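Local structure of protein, related to general stress protein 26(GS26) of B.subtilis (Clostridium acetobutylicum, 2HQ7) at residues Lys46-Ser51 / Leu70-Asp75; Lys35-Leu40 / Thr118-Thr123; Arg57-Leu62 / Ile87-Asp92. The protein probably binds a flavin such as FMN and may act as an oxidoreductase of the pyridoxamine 5'-phosphate oxidase type, its exact reaction being unestablished. All coordinates share one frame; numbering follows the deposited sequence.

Interaction 1 (Lys46-Ser51 / Leu70-Asp75)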
loop_
_atom_site.group_PDB
_atom_site.type_symbol
_atom_site.label_atom_id
_atom_site.label_comp_id
_atom_site.label_asym_id
_atom_site.label_seq_id
_atom_site.Cartn_x
_atom_site.Cartn_y
_atom_site.Cartn_z
ATOM N N LYS B 46 3.774 -4.995 17.393
ATOM C CA LYS B 46 5.074 -5.666 17.346
ATOM C C LYS B 46 5.163 -6.753 16.300
ATOM O O LYS B 46 6.229 -6.987 15.715
ATOM C CB LYS B 46 5.337 -6.338 18.712
ATOM C CG LYS B 46 5.239 -5.409 19.906
ATOM C CD LYS B 46 5.762 -6.052 21.197
ATOM C CE LYS B 46 4.643 -6.560 22.111
ATOM N NZ LYS B 46 5.166 -7.479 23.212
ATOM N N LYS B 47 4.079 -7.498 16.130
ATOM C CA LYS B 47 4.144 -8.740 15.359
ATOM C C LYS B 47 2.811 -9.027 14.689
ATOM O O LYS B 47 1.745 -8.910 15.296
ATOM C CB LYS B 47 4.582 -9.945 16.239
ATOM C CG LYS B 47 5.948 -10.535 15.884
ATOM C CD LYS B 47 6.263 -11.845 16.635
ATOM C CE LYS B 47 7.701 -12.361 16.402
ATOM N NZ LYS B 47 7.912 -13.817 16.803
ATOM N N PHE B 48 2.888 -9.389 13.413
ATOM C CA PHE B 48 1.709 -9.730 12.625
ATOM C C PHE B 48 1.917 -11.074 11.954
ATOM O O PHE B 48 2.969 -11.346 11.387
ATOM C CB PHE B 48 1.473 -8.670 11.574
ATOM C CG PHE B 48 0.993 -7.392 12.140
ATOM C CD1 PHE B 48 1.873 -6.560 12.834
ATOM C CD2 PHE B 48 -0.329 -7.045 12.060
ATOM C CE1 PHE B 48 1.453 -5.396 13.393
ATOM C CE2 PHE B 48 -0.758 -5.853 12.615
ATOM C CZ PHE B 48 0.135 -5.044 13.292
ATOM N N TRP B 49 0.892 -11.888 11.949
ATOM C CA TRP B 49 0.932 -13.151 11.223
ATOM C C TRP B 49 -0.093 -12.997 10.124
ATOM O O TRP B 49 -1.237 -12.623 10.388
ATOM C CB TRP B 49 0.559 -14.310 12.156
ATOM C CG TRP B 49 1.623 -14.643 13.146
ATOM C CD1 TRP B 49 2.598 -15.567 13.003
ATOM C CD2 TRP B 49 1.820 -14.049 14.434
ATOM N NE1 TRP B 49 3.407 -15.570 14.104
ATOM C CE2 TRP B 49 2.906 -14.687 15.022
ATOM C CE3 TRP B 49 1.133 -13.089 15.170
ATOM C CZ2 TRP B 49 3.384 -14.334 16.281
ATOM C CZ3 TRP B 49 1.586 -12.746 16.409
ATOM C CH2 TRP B 49 2.703 -13.383 16.970
ATOM N N LEU B 50 0.335 -13.242 8.897
ATOM C CA LEU B 50 -0.498 -12.925 7.749
ATOM C C LEU B 50 -0.632 -14.118 6.858
ATOM O O LEU B 50 0.243 -14.998 6.839
ATOM C CB LEU B 50 0.130 -11.789 6.947
ATOM C CG LEU B 50 0.487 -10.486 7.640
ATOM C CD1 LEU B 50 1.371 -9.682 6.734
ATOM C CD2 LEU B 50 -0.818 -9.685 8.039
ATOM N N SER B 51 -1.721 -14.134 6.110
ATOM C CA SER B 51 -1.965 -15.144 5.092
ATOM C C SER B 51 -2.009 -14.576 3.683
ATOM O O SER B 51 -2.549 -13.520 3.462
ATOM C CB SER B 51 -3.307 -15.821 5.320
ATOM O OG SER B 51 -3.375 -16.981 4.535
ATOM N N LEU B 70 3.969 -2.786 6.131
ATOM C CA LEU B 70 2.492 -2.966 6.205
ATOM C C LEU B 70 1.818 -1.626 6.260
ATOM O O LEU B 70 2.343 -0.685 6.878
ATOM C CB LEU B 70 2.095 -3.735 7.470
ATOM C CG LEU B 70 2.670 -5.136 7.743
ATOM C CD1 LEU B 70 1.899 -5.820 8.906
ATOM C CD2 LEU B 70 2.547 -5.964 6.545
ATOM N N TYR B 71 0.634 -1.520 5.673
ATOM C CA TYR B 71 -0.146 -0.274 5.775
ATOM C C TYR B 71 -1.607 -0.557 6.104
ATOM O O TYR B 71 -2.210 -1.454 5.521
ATOM C CB TYR B 71 -0.044 0.523 4.469
ATOM C CG TYR B 71 -0.566 1.931 4.561
ATOM C CD1 TYR B 71 0.238 2.953 5.047
ATOM C CD2 TYR B 71 -1.849 2.236 4.186
ATOM C CE1 TYR B 71 -0.236 4.251 5.152
ATOM C CE2 TYR B 71 -2.329 3.543 4.295
ATOM C CZ TYR B 71 -1.505 4.531 4.778
ATOM O OH TYR B 71 -1.988 5.810 4.885
ATOM N N PHE B 72 -2.163 0.226 7.023
ATOM C CA PHE B 72 -3.544 0.109 7.444
ATOM C C PHE B 72 -4.151 1.448 7.256
ATOM O O PHE B 72 -3.552 2.440 7.641
ATOM C CB PHE B 72 -3.645 -0.220 8.937
ATOM C CG PHE B 72 -2.859 -1.405 9.341
ATOM C CD1 PHE B 72 -1.502 -1.288 9.581
ATOM C CD2 PHE B 72 -3.460 -2.660 9.442
ATOM C CE1 PHE B 72 -0.763 -2.374 9.938
ATOM C CE2 PHE B 72 -2.697 -3.765 9.790
ATOM C CZ PHE B 72 -1.354 -3.607 10.047
ATOM N N VAL B 73 -5.332 1.517 6.682
ATOM C CA VAL B 73 -5.901 2.834 6.434
ATOM C C VAL B 73 -7.342 2.891 6.871
ATOM O O VAL B 73 -8.006 1.868 6.866
ATOM C CB VAL B 73 -5.783 3.182 4.925
ATOM C CG1 VAL B 73 -6.864 2.455 4.122
ATOM C CG2 VAL B 73 -5.758 4.718 4.702
ATOM N N ASP B 74 -7.802 4.070 7.300
ATOM C CA ASP B 74 -9.221 4.428 7.118
ATOM C C ASP B 74 -9.373 5.766 6.369
ATOM O O ASP B 74 -9.160 6.860 6.922
ATOM C CB ASP B 74 -10.039 4.442 8.408
ATOM C CG ASP B 74 -11.559 4.420 8.123
ATOM O OD1 ASP B 74 -12.006 3.584 7.287
ATOM O OD2 ASP B 74 -12.302 5.247 8.709
ATOM N N ASP B 75 -9.743 5.639 5.095
ATOM C CA ASP B 75 -9.960 6.775 4.202
ATOM C C ASP B 75 -10.987 7.759 4.734
ATOM O O ASP B 75 -10.922 8.930 4.384
ATOM C CB ASP B 75 -10.340 6.315 2.771
ATOM C CG ASP B 75 -11.312 5.126 2.746
ATOM O OD1 ASP B 75 -11.754 4.671 3.822
ATOM O OD2 ASP B 75 -11.626 4.639 1.636
#

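Interaction 2 (Lys35-Leu40 / Thr118-Thr123)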
loop_
_atom_site.group_PDB
_atom_site.type_symbol
_atom_site.label_atom_id
_atom_site.label_comp_id
_atom_site.label_asym_id
_atom_site.label_seq_id
_atom_site.Cartn_x
_atom_site.Cartn_y
_atom_site.Cartn_z
ATOM N N LYS B 35 0.548 -5.589 -2.263
ATOM C CA LYS B 35 -0.514 -6.594 -2.293
ATOM C C LYS B 35 -1.324 -6.583 -1.011
ATOM O O LYS B 35 -0.772 -6.339 0.061
ATOM C CB LYS B 35 0.107 -7.981 -2.433
ATOM C CG LYS B 35 -0.857 -9.023 -2.884
ATOM C CD LYS B 35 -0.109 -10.298 -3.200
ATOM C CE LYS B 35 -1.034 -11.413 -3.633
ATOM N NZ LYS B 35 -0.222 -12.569 -4.135
ATOM N N ALA B 36 -2.627 -6.859 -1.127
ATOM C CA ALA B 36 -3.493 -7.109 0.032
ATOM C C ALA B 36 -3.249 -8.520 0.605
ATOM O O ALA B 36 -3.055 -9.486 -0.132
ATOM C CB ALA B 36 -4.970 -6.912 -0.326
HETATM N N MSE B 37 -3.144 -8.603 1.924
HETATM C CA MSE B 37 -2.996 -9.882 2.606
HETATM C C MSE B 37 -3.938 -9.936 3.769
HETATM O O MSE B 37 -4.526 -8.931 4.136
HETATM C CB MSE B 37 -1.565 -10.077 3.079
HETATM C CG MSE B 37 -0.634 -10.394 1.957
HETATM SE SE MSE B 37 1.122 -10.940 2.580
HETATM C CE MSE B 37 0.682 -12.341 3.857
HETATM N N MSE B 38 -4.126 -11.123 4.319
HETATM C CA MSE B 38 -5.069 -11.293 5.418
HETATM C C MSE B 38 -4.284 -11.396 6.721
HETATM O O MSE B 38 -3.246 -12.069 6.790
HETATM C CB MSE B 38 -5.972 -12.515 5.177
HETATM C CG MSE B 38 -6.466 -13.225 6.438
HETATM SE SE MSE B 38 -7.957 -14.465 6.063
HETATM C CE MSE B 38 -9.318 -13.051 5.784
ATOM N N ARG B 39 -4.754 -10.661 7.714
ATOM C CA ARG B 39 -4.217 -10.690 9.040
ATOM C C ARG B 39 -4.828 -11.876 9.761
ATOM O O ARG B 39 -6.023 -11.886 10.033
ATOM C CB ARG B 39 -4.567 -9.420 9.814
ATOM C CG ARG B 39 -4.003 -9.449 11.243
ATOM C CD ARG B 39 -4.354 -8.228 12.048
ATOM N NE ARG B 39 -5.785 -7.986 12.159
ATOM C CZ ARG B 39 -6.623 -8.680 12.915
ATOM N NH1 ARG B 39 -6.223 -9.728 13.621
ATOM N NH2 ARG B 39 -7.888 -8.342 12.926
ATOM N N LEU B 40 -3.994 -12.869 10.061
ATOM C CA LEU B 40 -4.395 -14.012 10.859
ATOM C C LEU B 40 -4.343 -13.641 12.348
ATOM O O LEU B 40 -5.216 -14.008 13.116
ATOM C CB LEU B 40 -3.460 -15.195 10.594
ATOM C CG LEU B 40 -3.492 -15.755 9.187
ATOM C CD1 LEU B 40 -2.411 -16.861 9.024
ATOM C CD2 LEU B 40 -4.835 -16.264 8.739
ATOM N N THR B 118 -0.249 -19.950 2.487
ATOM C CA THR B 118 1.073 -19.562 2.995
ATOM C C THR B 118 0.881 -18.677 4.225
ATOM O O THR B 118 0.021 -17.810 4.239
ATOM C CB THR B 118 1.885 -18.821 1.915
ATOM O OG1 THR B 118 2.321 -19.767 0.936
ATOM C CG2 THR B 118 3.135 -18.086 2.492
ATOM N N ALA B 119 1.647 -18.935 5.281
ATOM C CA ALA B 119 1.580 -18.114 6.469
ATOM C C ALA B 119 2.896 -17.386 6.625
ATOM O O ALA B 119 3.972 -17.969 6.417
ATOM C CB ALA B 119 1.298 -18.946 7.678
ATOM N N LEU B 120 2.810 -16.123 7.000
ATOM C CA LEU B 120 4.003 -15.273 7.178
ATOM C C LEU B 120 4.018 -14.635 8.548
ATOM O O LEU B 120 2.984 -14.406 9.145
ATOM C CB LEU B 120 4.037 -14.173 6.106
ATOM C CG LEU B 120 3.999 -14.783 4.717
ATOM C CD1 LEU B 120 2.544 -14.812 4.285
ATOM C CD2 LEU B 120 4.802 -14.034 3.729
ATOM N N CYS B 121 5.202 -14.376 9.071
ATOM C CA CYS B 121 5.302 -13.621 10.324
ATOM C C CYS B 121 6.093 -12.326 10.075
ATOM O O CYS B 121 7.255 -12.374 9.669
ATOM C CB CYS B 121 5.958 -14.491 11.376
ATOM S SG CYS B 121 6.071 -13.680 12.939
ATOM N N PHE B 122 5.418 -11.183 10.239
ATOM C CA PHE B 122 6.042 -9.862 10.156
ATOM C C PHE B 122 6.413 -9.334 11.534
ATOM O O PHE B 122 5.592 -9.345 12.426
ATOM C CB PHE B 122 5.071 -8.868 9.533
ATOM C CG PHE B 122 5.536 -7.414 9.598
ATOM C CD1 PHE B 122 6.488 -6.923 8.707
ATOM C CD2 PHE B 122 4.936 -6.520 10.480
ATOM C CE1 PHE B 122 6.882 -5.571 8.739
ATOM C CE2 PHE B 122 5.287 -5.170 10.497
ATOM C CZ PHE B 122 6.258 -4.683 9.635
ATOM N N THR B 123 7.629 -8.820 11.670
ATOM C CA THR B 123 8.123 -8.216 12.916
ATOM C C THR B 123 8.443 -6.769 12.625
ATOM O O THR B 123 9.295 -6.512 11.788
ATOM C CB THR B 123 9.422 -8.939 13.386
ATOM O OG1 THR B 123 9.113 -10.310 13.641
ATOM C CG2 THR B 123 10.037 -8.297 14.646
#

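Interaction 3 (Arg57-Leu62 / Ile87-Asp92). With EDO (1,2-ethanediol), chain H.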
loop_
_atom_site.group_PDB
_atom_site.type_symbol
_atom_site.label_atom_id
_atom_site.label_comp_id
_atom_site.label_asym_id
_atom_site.label_seq_id
_atom_site.Cartn_x
_atom_site.Cartn_y
_atom_site.Cartn_z
ATOM N N ARG B 57 6.628 -16.725 -7.364
ATOM C CA ARG B 57 7.158 -15.365 -7.497
ATOM C C ARG B 57 7.364 -14.718 -6.121
ATOM O O ARG B 57 8.477 -14.374 -5.760
ATOM C CB ARG B 57 6.213 -14.501 -8.359
ATOM C CG ARG B 57 6.866 -13.347 -9.126
ATOM C CD ARG B 57 6.339 -13.229 -10.580
HETATM N N MSE B 58 6.286 -14.577 -5.358
HETATM C CA MSE B 58 6.332 -13.899 -4.070
HETATM C C MSE B 58 7.315 -14.588 -3.138
HETATM O O MSE B 58 8.088 -13.934 -2.467
HETATM C CB MSE B 58 4.936 -13.875 -3.421
HETATM C CG MSE B 58 4.846 -13.221 -2.054
HETATM SE SE MSE B 58 5.321 -11.288 -2.024
HETATM C CE MSE B 58 7.228 -11.369 -2.379
ATOM N N VAL B 59 7.286 -15.912 -3.112
ATOM C CA VAL B 59 8.140 -16.676 -2.209
ATOM C C VAL B 59 9.605 -16.471 -2.532
ATOM O O VAL B 59 10.393 -16.157 -1.649
ATOM C CB VAL B 59 7.815 -18.173 -2.251
ATOM C CG1 VAL B 59 8.861 -18.965 -1.471
ATOM C CG2 VAL B 59 6.418 -18.413 -1.711
ATOM N N GLU B 60 9.955 -16.651 -3.797
ATOM C CA GLU B 60 11.307 -16.404 -4.273
ATOM C C GLU B 60 11.778 -14.991 -3.944
ATOM O O GLU B 60 12.920 -14.818 -3.546
ATOM C CB GLU B 60 11.389 -16.620 -5.780
ATOM C CG GLU B 60 11.333 -18.089 -6.208
ATOM C CD GLU B 60 11.292 -18.270 -7.739
ATOM O OE1 GLU B 60 11.035 -17.275 -8.478
ATOM O OE2 GLU B 60 11.506 -19.421 -8.193
ATOM N N ARG B 61 10.910 -14.000 -4.146
ATOM C CA ARG B 61 11.197 -12.605 -3.820
ATOM C C ARG B 61 11.435 -12.384 -2.332
ATOM O O ARG B 61 12.380 -11.695 -1.951
ATOM C CB ARG B 61 10.057 -11.678 -4.274
ATOM C CG ARG B 61 10.115 -10.216 -3.658
ATOM C CD ARG B 61 8.878 -9.334 -3.969
ATOM N NE ARG B 61 8.447 -9.570 -5.342
ATOM C CZ ARG B 61 7.275 -9.217 -5.846
ATOM N NH1 ARG B 61 6.377 -8.549 -5.122
ATOM N NH2 ARG B 61 7.008 -9.533 -7.103
ATOM N N LEU B 62 10.554 -12.907 -1.485
ATOM C CA LEU B 62 10.745 -12.771 -0.036
ATOM C C LEU B 62 11.995 -13.491 0.480
ATOM O O LEU B 62 12.618 -13.053 1.447
ATOM C CB LEU B 62 9.530 -13.260 0.709
ATOM C CG LEU B 62 8.323 -12.363 0.508
ATOM C CD1 LEU B 62 7.187 -12.950 1.330
ATOM C CD2 LEU B 62 8.637 -10.885 0.857
ATOM N N ILE B 87 9.881 -9.895 7.174
ATOM C CA ILE B 87 8.868 -10.931 7.170
ATOM C C ILE B 87 9.543 -12.290 6.948
ATOM O O ILE B 87 10.523 -12.378 6.231
ATOM C CB ILE B 87 7.853 -10.627 6.078
ATOM C CG1 ILE B 87 6.549 -11.371 6.333
ATOM C CG2 ILE B 87 8.453 -10.927 4.686
ATOM C CD1 ILE B 87 5.358 -10.718 5.698
ATOM N N GLU B 88 9.041 -13.342 7.596
ATOM C CA GLU B 88 9.531 -14.684 7.300
ATOM C C GLU B 88 8.351 -15.599 6.986
ATOM O O GLU B 88 7.266 -15.429 7.551
ATOM C CB GLU B 88 10.365 -15.215 8.453
ATOM C CG GLU B 88 9.601 -15.676 9.638
ATOM C CD GLU B 88 10.376 -16.734 10.455
ATOM O OE1 GLU B 88 10.625 -17.851 9.927
ATOM O OE2 GLU B 88 10.708 -16.450 11.626
ATOM N N ILE B 89 8.557 -16.541 6.075
ATOM C CA ILE B 89 7.524 -17.519 5.699
ATOM C C ILE B 89 7.563 -18.619 6.719
ATOM O O ILE B 89 8.609 -19.143 6.998
ATOM C CB ILE B 89 7.799 -18.160 4.318
ATOM C CG1 ILE B 89 7.743 -17.111 3.194
ATOM C CG2 ILE B 89 6.818 -19.323 4.031
ATOM C CD1 ILE B 89 8.570 -17.511 1.927
ATOM N N LEU B 90 6.411 -18.997 7.246
ATOM C CA LEU B 90 6.353 -20.118 8.170
ATOM C C LEU B 90 5.929 -21.403 7.463
ATOM O O LEU B 90 4.761 -21.597 7.104
ATOM C CB LEU B 90 5.403 -19.814 9.313
ATOM C CG LEU B 90 5.666 -18.565 10.140
ATOM C CD1 LEU B 90 4.556 -18.464 11.205
ATOM C CD2 LEU B 90 7.052 -18.624 10.778
ATOM N N HIS B 91 6.884 -22.304 7.305
ATOM C CA HIS B 91 6.665 -23.529 6.536
ATOM C C HIS B 91 6.093 -24.706 7.327
ATOM O O HIS B 91 5.559 -25.650 6.736
ATOM C CB HIS B 91 7.983 -23.950 5.866
ATOM C CG HIS B 91 8.417 -22.994 4.798
ATOM N ND1 HIS B 91 9.453 -22.096 4.973
ATOM C CD2 HIS B 91 7.909 -22.750 3.565
ATOM C CE1 HIS B 91 9.587 -21.367 3.878
ATOM N NE2 HIS B 91 8.668 -21.749 3.008
ATOM N N ASP B 92 6.175 -24.651 8.644
ATOM C CA ASP B 92 5.783 -25.790 9.458
ATOM C C ASP B 92 4.280 -25.835 9.704
ATOM O O ASP B 92 3.619 -24.814 9.896
ATOM C CB ASP B 92 6.535 -25.788 10.771
ATOM C CG ASP B 92 6.152 -24.645 11.637
ATOM O OD1 ASP B 92 6.382 -23.498 11.187
ATOM O OD2 ASP B 92 5.621 -24.895 12.747
HETATM C C1 EDO H . 9.441 -21.835 11.129
HETATM O O1 EDO H . 8.030 -21.852 11.402
HETATM C C2 EDO H . 9.767 -21.356 9.709
HETATM O O2 EDO H . 9.465 -22.340 8.705
HETATM O O HOH W 1 11.980 -14.452 4.253
#

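Interaction 1 (Lys46-Ser51 / Leu70-Asp75)
Phe48 and Leu50 on strand 47-53 meet Leu70 and Phe72 on strand 67-74 across the interior of the curled antiparallel sheet, in the split-barrel fold of the pyridoxamine 5'-phosphate oxidase family. The strands are not neighbours in the sheet: their local axes stand at 90° and pass 11.2 Å apart, so side chains alone fill the gap. Leu70 supplies the forked bump. Its CD1 branch sits over one face of the Phe48 ring, shifted toward the rim on the CB side, and lies 3.7 Å from Phe48 CG, a CH-pi contact. The other branch turns to Leu50, where Leu70 CD2 and Leu50 CD1 meet tip to tip at 3.9 Å. The fork of Leu70 thus reaches both inward side chains of the facing strand, one branch each. Phe72 comes in from the opposite direction to Phe48, and the two rings lean on each other obliquely, planes at 39° and centroids 5.5 Å apart. Val21 of strand 20-26, the sheet neighbour of strand 67-74, packs against Leu50, Leu70 and Phe72, while Leu83 and His42 add to the surroundings of Phe48. The Phe48 side chain sets CG anti to the carbonyl carbon (chi1 -71°), which carries the far side of the ring inward to Phe72; there Phe48 CE2 comes within 3.5 Å of Phe72 CZ.

Interaction 2 (Lys35-Leu40 / Thr118-Thr123)
Met37, a selenomethionine, and Leu120 face each other across the sheet interior at the close end of this contact, while Leu40 and Ala119 meet more loosely on the other face of the sheet. Strands 32-43 and 117-131 are not paired with each other; strand 47-53 runs between them in the sheet and hydrogen-bonds to both, so no backbone bond joins the two segments directly. The Met37 side chain leaves with CG beside its backbone N and bends at its last torsion (chi3 52°), which turns the methyl CE toward the Leu120 CD1 branch. The two side chains cross at about a right angle. The modelled separation of these methyls is too short for carbons and therefore doubtful, so the pair is safest read as close apolar packing without a reliable distance. The CA-CB bond of Leu120 does not aim at segment 35-40; it is the branched end that comes nearer to Met37. Leu50, Thr52 and Val23 also lie against Met37, which is buried.

The other half is slack by comparison. Leu40 CD1 only just reaches Ala119 CB, at 4.5 Å, and the short alanine methyl leaves this touch a marginal one although both residues are buried. Away from the touching residues the segments reach other surroundings: Thr123 is exposed, while Lys35 and Ala36, partly exposed, pack on Tyr130 and Tyr71 of the second subunit. One strand therefore lends Met37 to the interior and its neighbour Ala36 to the dimer contact. Met37 and Leu120, reaching past the intervening strand 47-53 into the inside of a strongly curled antiparallel sheet, fit the split-barrel fold of the FMN-binding pyridoxamine 5'-phosphate oxidase family.

Interaction 3 (Arg57-Leu62 / Ile87-Asp92)
A helix-on-sheet seam joins helix 56-64 to the end of strand 79-90, held by Val59 and Leu62 against Ile89 and Ile87. Val59 CG1, placed anti to the backbone N (chi1 171°), touches Ile89 CD1 at 3.7 Å, the two side chains crossing at about a right angle. Three residues on, both methyls of Leu62 bear on a single branch of Ile87: CD2 is 3.8 Å from Ile87 CG2 and CD1 is 4.1 Å from it. In this chain's split-barrel fold the helix covers part of the sheet, and Ile68 and Leu120 of strands 67-74 and 117-131 also pack against Leu62 and Ile87. The seam has a polar side too. One water donates to both Leu62 O and Ile87 O, 3.2 Å from each, tying the two backbones where no direct bond does. Where the strand gives way to the next helix, a 1,2-ethanediol molecule, probably from the crystallisation liquor, accepts a nearly straight hydrogen bond from His91 N to its O2 (2.9 Å, 164°). Beyond, the Asp92 side chain caps the start of helix 93-99 and its OD2 bonds Ser95 OG.

In the fold
Interactions 1 and 2 are core contacts, their centres 8 Å apart, and all their touching residues are buried; interaction 3 lies further out and is only partly buried. Strand 47-53 joins the first two: Phe48 O accepts a probable hydrogen bond from Phe122 N, and Ser51 N gives one to Met38 O. Interactions 2 and 3 share the pairing of strands 117-131 and 79-90, and Leu120 CD2 also packs on Leu62 CD1. The chemistry follows position. Aromatic rings and leucines mesh in interaction 1, a methionine (selenomethionine in the crystal) and aliphatic side chains in interaction 2, while interaction 3 adds a bridging water and a bound diol to its aliphatic seam.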